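Local structure of probable M18-family aminopeptidase 1 (Thermotoga maritima, 2GLF) at residues Asp250-Tyr255 with Gly325-Ala330; Val351-Tyr356 with Ile415-Ala420. The protein probably acts as a metal-dependent aminopeptidase of the M18 family, removing residues from the N terminus of peptides, with manganese bound in this crystal. All blocks are in the same frame, centred on the assembly; numbering follows the deposited sequence.

Overall arrangement
Two loop closures in series tie helix 248-263 and strands 321-329, 351-354 and 414-421 together. Following the chain from the N terminus, the first segment reached is on helix 248-263; contact 1 closes when, 69 residues after that segment, Gly-325 to Val-327, where strand 321-329 is interrupted, pack on that helix at the metal site. Only then does contact 2 open, with strand 351-354; strand 414-421 closes it after a further 58 residues, so the two loops neither nest nor cross. They meet inside a single mixed sheet, where strand 414-421 lies between 321-329, its parallel neighbour, and 351-354, its antiparallel one. A probable hydrogen bond from Cys-328 N to Pro-419 O (3.0 Å) joins the contacts.

Contact 1 of 2, residues Asp250-Tyr255 with Gly325-Ala330. With MN (manganese (II) ion), chain E.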
# COMPACT_ATOMS: atom_id res chain seq x y z
N ASP A 250 -31.22 23.35 -19.47
CA ASP A 250 -31.53 23.90 -20.77
C ASP A 250 -32.95 24.02 -21.27
O ASP A 250 -33.18 24.71 -22.26
CB ASP A 250 -30.67 23.26 -21.83
CG ASP A 250 -29.98 24.29 -22.67
OD1 ASP A 250 -29.50 25.27 -22.07
OD2 ASP A 250 -29.92 24.13 -23.90
N ARG A 251 -33.90 23.36 -20.63
CA ARG A 251 -35.27 23.56 -21.09
C ARG A 251 -35.63 24.92 -20.50
O ARG A 251 -36.59 25.57 -20.92
CB ARG A 251 -36.22 22.46 -20.59
CG ARG A 251 -35.83 21.08 -21.08
CD ARG A 251 -37.01 20.15 -21.26
NE ARG A 251 -36.58 18.93 -21.94
CZ ARG A 251 -36.20 17.82 -21.32
NH1 ARG A 251 -36.21 17.76 -20.00
NH2 ARG A 251 -35.80 16.77 -22.03
N ILE A 252 -34.83 25.35 -19.53
CA ILE A 252 -35.03 26.64 -18.89
C ILE A 252 -34.55 27.70 -19.87
O ILE A 252 -35.04 28.82 -19.88
CB ILE A 252 -34.24 26.78 -17.57
CG1 ILE A 252 -34.75 28.00 -16.80
CG2 ILE A 252 -32.76 26.93 -17.87
CD1 ILE A 252 -34.23 28.08 -15.38
N CYS A 253 -33.57 27.34 -20.68
CA CYS A 253 -33.06 28.27 -21.67
C CYS A 253 -33.90 28.17 -22.92
O CYS A 253 -34.02 29.13 -23.68
CB CYS A 253 -31.61 27.96 -22.00
SG CYS A 253 -30.52 28.66 -20.80
N ALA A 254 -34.49 27.00 -23.13
CA ALA A 254 -35.34 26.77 -24.28
C ALA A 254 -36.62 27.59 -24.12
O ALA A 254 -37.09 28.22 -25.06
CB ALA A 254 -35.68 25.30 -24.41
N TYR A 255 -37.16 27.58 -22.91
CA TYR A 255 -38.39 28.32 -22.65
C TYR A 255 -38.20 29.82 -22.68
O TYR A 255 -39.00 30.53 -23.29
CB TYR A 255 -38.98 27.92 -21.29
CG TYR A 255 -40.35 28.51 -21.07
CD1 TYR A 255 -41.45 28.06 -21.80
CD2 TYR A 255 -40.55 29.53 -20.15
CE1 TYR A 255 -42.72 28.61 -21.63
CE2 TYR A 255 -41.82 30.10 -19.96
CZ TYR A 255 -42.90 29.63 -20.70
OH TYR A 255 -44.15 30.18 -20.53
N GLY A 325 -27.50 29.45 -25.47
CA GLY A 325 -28.29 29.42 -24.26
C GLY A 325 -28.21 28.13 -23.45
O GLY A 325 -28.93 27.17 -23.74
N ASP A 326 -27.35 28.11 -22.44
CA ASP A 326 -27.19 26.94 -21.58
C ASP A 326 -26.91 27.42 -20.15
O ASP A 326 -26.47 28.54 -19.94
CB ASP A 326 -26.06 26.04 -22.09
CG ASP A 326 -26.24 24.59 -21.67
OD1 ASP A 326 -25.52 23.72 -22.20
OD2 ASP A 326 -27.09 24.31 -20.80
N VAL A 327 -27.17 26.55 -19.18
CA VAL A 327 -26.99 26.87 -17.77
C VAL A 327 -25.58 26.71 -17.24
O VAL A 327 -24.79 25.92 -17.76
CB VAL A 327 -27.90 25.98 -16.90
CG1 VAL A 327 -29.36 26.14 -17.31
CG2 VAL A 327 -27.46 24.53 -17.05
N CYS A 328 -25.26 27.46 -16.19
CA CYS A 328 -23.96 27.37 -15.56
C CYS A 328 -24.22 26.91 -14.13
O CYS A 328 -25.37 26.69 -13.74
CB CYS A 328 -23.24 28.72 -15.56
SG CYS A 328 -24.18 30.05 -14.78
N ALA A 329 -23.16 26.75 -13.34
CA ALA A 329 -23.29 26.29 -11.97
C ALA A 329 -23.20 27.42 -10.98
O ALA A 329 -22.24 28.19 -11.00
CB ALA A 329 -22.22 25.25 -11.68
N ALA A 330 -24.20 27.54 -10.11
CA ALA A 330 -24.21 28.58 -9.09
C ALA A 330 -23.41 28.04 -7.91
O ALA A 330 -23.15 26.83 -7.85
CB ALA A 330 -25.63 28.88 -8.67
MN MN E . -26.72 21.94 -20.82
O HOH W 1 -25.77 22.91 -18.89
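With CG swung trans to its backbone N (chi1 -154°), Asp-326 carries its carboxylate up beside that of Asp-250, while Val-327, its CG1 lying opposite the carbonyl carbon, turns that methyl onto helix 248-263. The pairing illustrates how a break in a strand and the first turn of a helix can share the building of a metal site. Asp-326 grips the manganese ion with both oxygens, OD2 at 2.4 Å, and a water completes what this contact gives the metal; His-92 and Asp-249 supply the rest. OD2 also accepts the N-H of Val-327 (2.8 Å) on its anti side, 30° out of the carboxylate plane, which helps fix the rotation of the group. Asp-250 comes in at roughly a right angle, the two carboxylate planes 53° apart. Its own OD2 takes the backbone N-H of His-92, making it a second-shell residue behind a first-shell ligand. An alanine in place of Asp-250 is likely to leave that amide without its mate and His-92 less firmly positioned. Below the polar layer the packing turns apolar: Ile-252 CG2 meets Val-327 CG1 crosswise at 3.5 Å, and Cys-253 SG lies 4.5 Å from the same methyl. A helix offering Asp-249 as a ligand, with Asp-250 behind it, to an aspartate at a strand break is consistent with the two-metal centre of M18 and related zinc exopeptidases.

Contact 2 of 2, residues Val351-Tyr356 with Ile415-Ala420; sequences VALVKY and IDMGPA
Leu-353 and Met-417 face each other across an antiparallel pair of strands, 351-354 and 415-418, in the mixed sheet at the core of this zinc-exopeptidase fold. The two short strands approach to 4.8 Å with their directions 161° apart, and the alternation of side chains sorts the contact into two faces. On the face of Leu-353 and Met-417, a selenomethionine, the longer chain runs extended from the backbone and then bends at its selenium (chi3 -82°). That bend brings methyl CE back over the leucine, 3.4 Å from Leu-353 CG and equally near CD1, so that the two side chains cross obliquely. Earlier along the same chain, Met-417 CG is met at about a right angle by CG1 of Val-351, at 3.8 Å. Ile-415 crosses Leu-353 at about a right angle, CD1 4.2 Å from Leu-353 CD2, and sends that same CD1 over the backbone, 3.5 Å from Val-354 O. Helices 370-382 and 433-449 cover this greasy layer, the first reaching both Ile-415 and Met-417.

The other face carries Ala-352, Val-354 and Asp-416. Here Val-354 CB lies against Asp-416 CB (3.7 Å), while the acid end of Asp-416 turns elsewhere, OD2 bonding to Thr-402 and Ser-324. Gly-418 puts no side chain beside Ala-352. Backbone hydrogen bonds frame the non-hydrogen-bonded Leu-353 pair: Ala-352 and Gly-418 exchange two, each giving its N-H to the other's carbonyl oxygen. The third lies on the far side of Leu-353 and runs from Val-354 N to Asp-416 O at 3.0 Å.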
# COMPACT_ATOMS: atom_id res chain seq x y z
N VAL A 351 -28.45 37.12 -15.25
CA VAL A 351 -28.10 36.12 -16.25
C VAL A 351 -26.60 35.95 -16.17
O VAL A 351 -25.87 36.92 -15.92
CB VAL A 351 -28.45 36.59 -17.67
CG1 VAL A 351 -28.55 35.40 -18.60
CG2 VAL A 351 -29.74 37.37 -17.66
N ALA A 352 -26.13 34.73 -16.39
CA ALA A 352 -24.70 34.47 -16.35
C ALA A 352 -24.12 34.54 -17.75
O ALA A 352 -24.66 33.96 -18.69
CB ALA A 352 -24.44 33.10 -15.76
N LEU A 353 -23.03 35.28 -17.87
CA LEU A 353 -22.33 35.43 -19.14
C LEU A 353 -21.06 34.59 -18.99
O LEU A 353 -20.19 34.91 -18.17
CB LEU A 353 -22.00 36.91 -19.38
CG LEU A 353 -21.30 37.35 -20.68
CD1 LEU A 353 -21.59 38.81 -20.94
CD2 LEU A 353 -19.80 37.11 -20.58
N VAL A 354 -20.98 33.51 -19.75
CA VAL A 354 -19.84 32.60 -19.71
C VAL A 354 -18.96 32.79 -20.93
O VAL A 354 -19.35 32.42 -22.05
CB VAL A 354 -20.30 31.13 -19.68
CG1 VAL A 354 -19.16 30.24 -19.29
CG2 VAL A 354 -21.48 30.96 -18.73
N LYS A 355 -17.77 33.34 -20.73
CA LYS A 355 -16.85 33.56 -21.85
C LYS A 355 -16.24 32.27 -22.38
O LYS A 355 -15.94 32.17 -23.57
CB LYS A 355 -15.75 34.54 -21.43
CG LYS A 355 -14.83 34.93 -22.57
CD LYS A 355 -14.07 36.18 -22.24
CE LYS A 355 -13.06 36.52 -23.33
NZ LYS A 355 -12.03 35.46 -23.46
N TYR A 356 -16.05 31.29 -21.50
CA TYR A 356 -15.47 30.00 -21.89
C TYR A 356 -15.76 28.88 -20.88
O TYR A 356 -15.97 29.13 -19.69
CB TYR A 356 -13.95 30.13 -22.08
CG TYR A 356 -13.21 30.67 -20.88
CD1 TYR A 356 -13.10 29.92 -19.71
CD2 TYR A 356 -12.65 31.95 -20.89
CE1 TYR A 356 -12.46 30.42 -18.58
CE2 TYR A 356 -12.01 32.46 -19.77
CZ TYR A 356 -11.92 31.70 -18.62
OH TYR A 356 -11.30 32.20 -17.50
N ILE A 415 -21.44 33.21 -27.87
CA ILE A 415 -21.22 33.52 -26.46
C ILE A 415 -22.21 32.73 -25.60
O ILE A 415 -23.41 32.80 -25.81
CB ILE A 415 -21.43 35.03 -26.17
CG1 ILE A 415 -21.17 35.34 -24.70
CG2 ILE A 415 -22.85 35.44 -26.53
CD1 ILE A 415 -19.75 35.12 -24.27
N ASP A 416 -21.69 31.98 -24.63
CA ASP A 416 -22.54 31.19 -23.74
C ASP A 416 -23.24 32.13 -22.77
O ASP A 416 -22.62 33.04 -22.22
CB ASP A 416 -21.71 30.17 -22.96
CG ASP A 416 -20.95 29.23 -23.87
OD1 ASP A 416 -19.78 29.51 -24.21
OD2 ASP A 416 -21.54 28.20 -24.26
N MSE A 417 -24.54 31.91 -22.56
CA MSE A 417 -25.30 32.77 -21.66
C MSE A 417 -26.53 32.03 -21.14
O MSE A 417 -27.21 31.31 -21.88
CB MSE A 417 -25.71 34.03 -22.40
CG MSE A 417 -26.11 35.18 -21.51
SE MSE A 417 -26.14 36.82 -22.52
CE MSE A 417 -24.25 37.23 -22.46
N GLY A 418 -26.82 32.21 -19.86
CA GLY A 418 -27.96 31.55 -19.26
C GLY A 418 -27.95 31.67 -17.74
O GLY A 418 -27.04 32.28 -17.18
N PRO A 419 -28.94 31.09 -17.05
CA PRO A 419 -29.00 31.15 -15.59
C PRO A 419 -28.10 30.12 -14.88
O PRO A 419 -27.62 29.16 -15.50
CB PRO A 419 -30.49 30.94 -15.31
CG PRO A 419 -30.86 29.95 -16.36
CD PRO A 419 -30.16 30.47 -17.60
N ALA A 420 -27.88 30.33 -13.58
CA ALA A 420 -27.06 29.44 -12.77
C ALA A 420 -27.94 28.43 -12.04
O ALA A 420 -28.99 28.80 -11.52
CB ALA A 420 -26.25 30.24 -11.77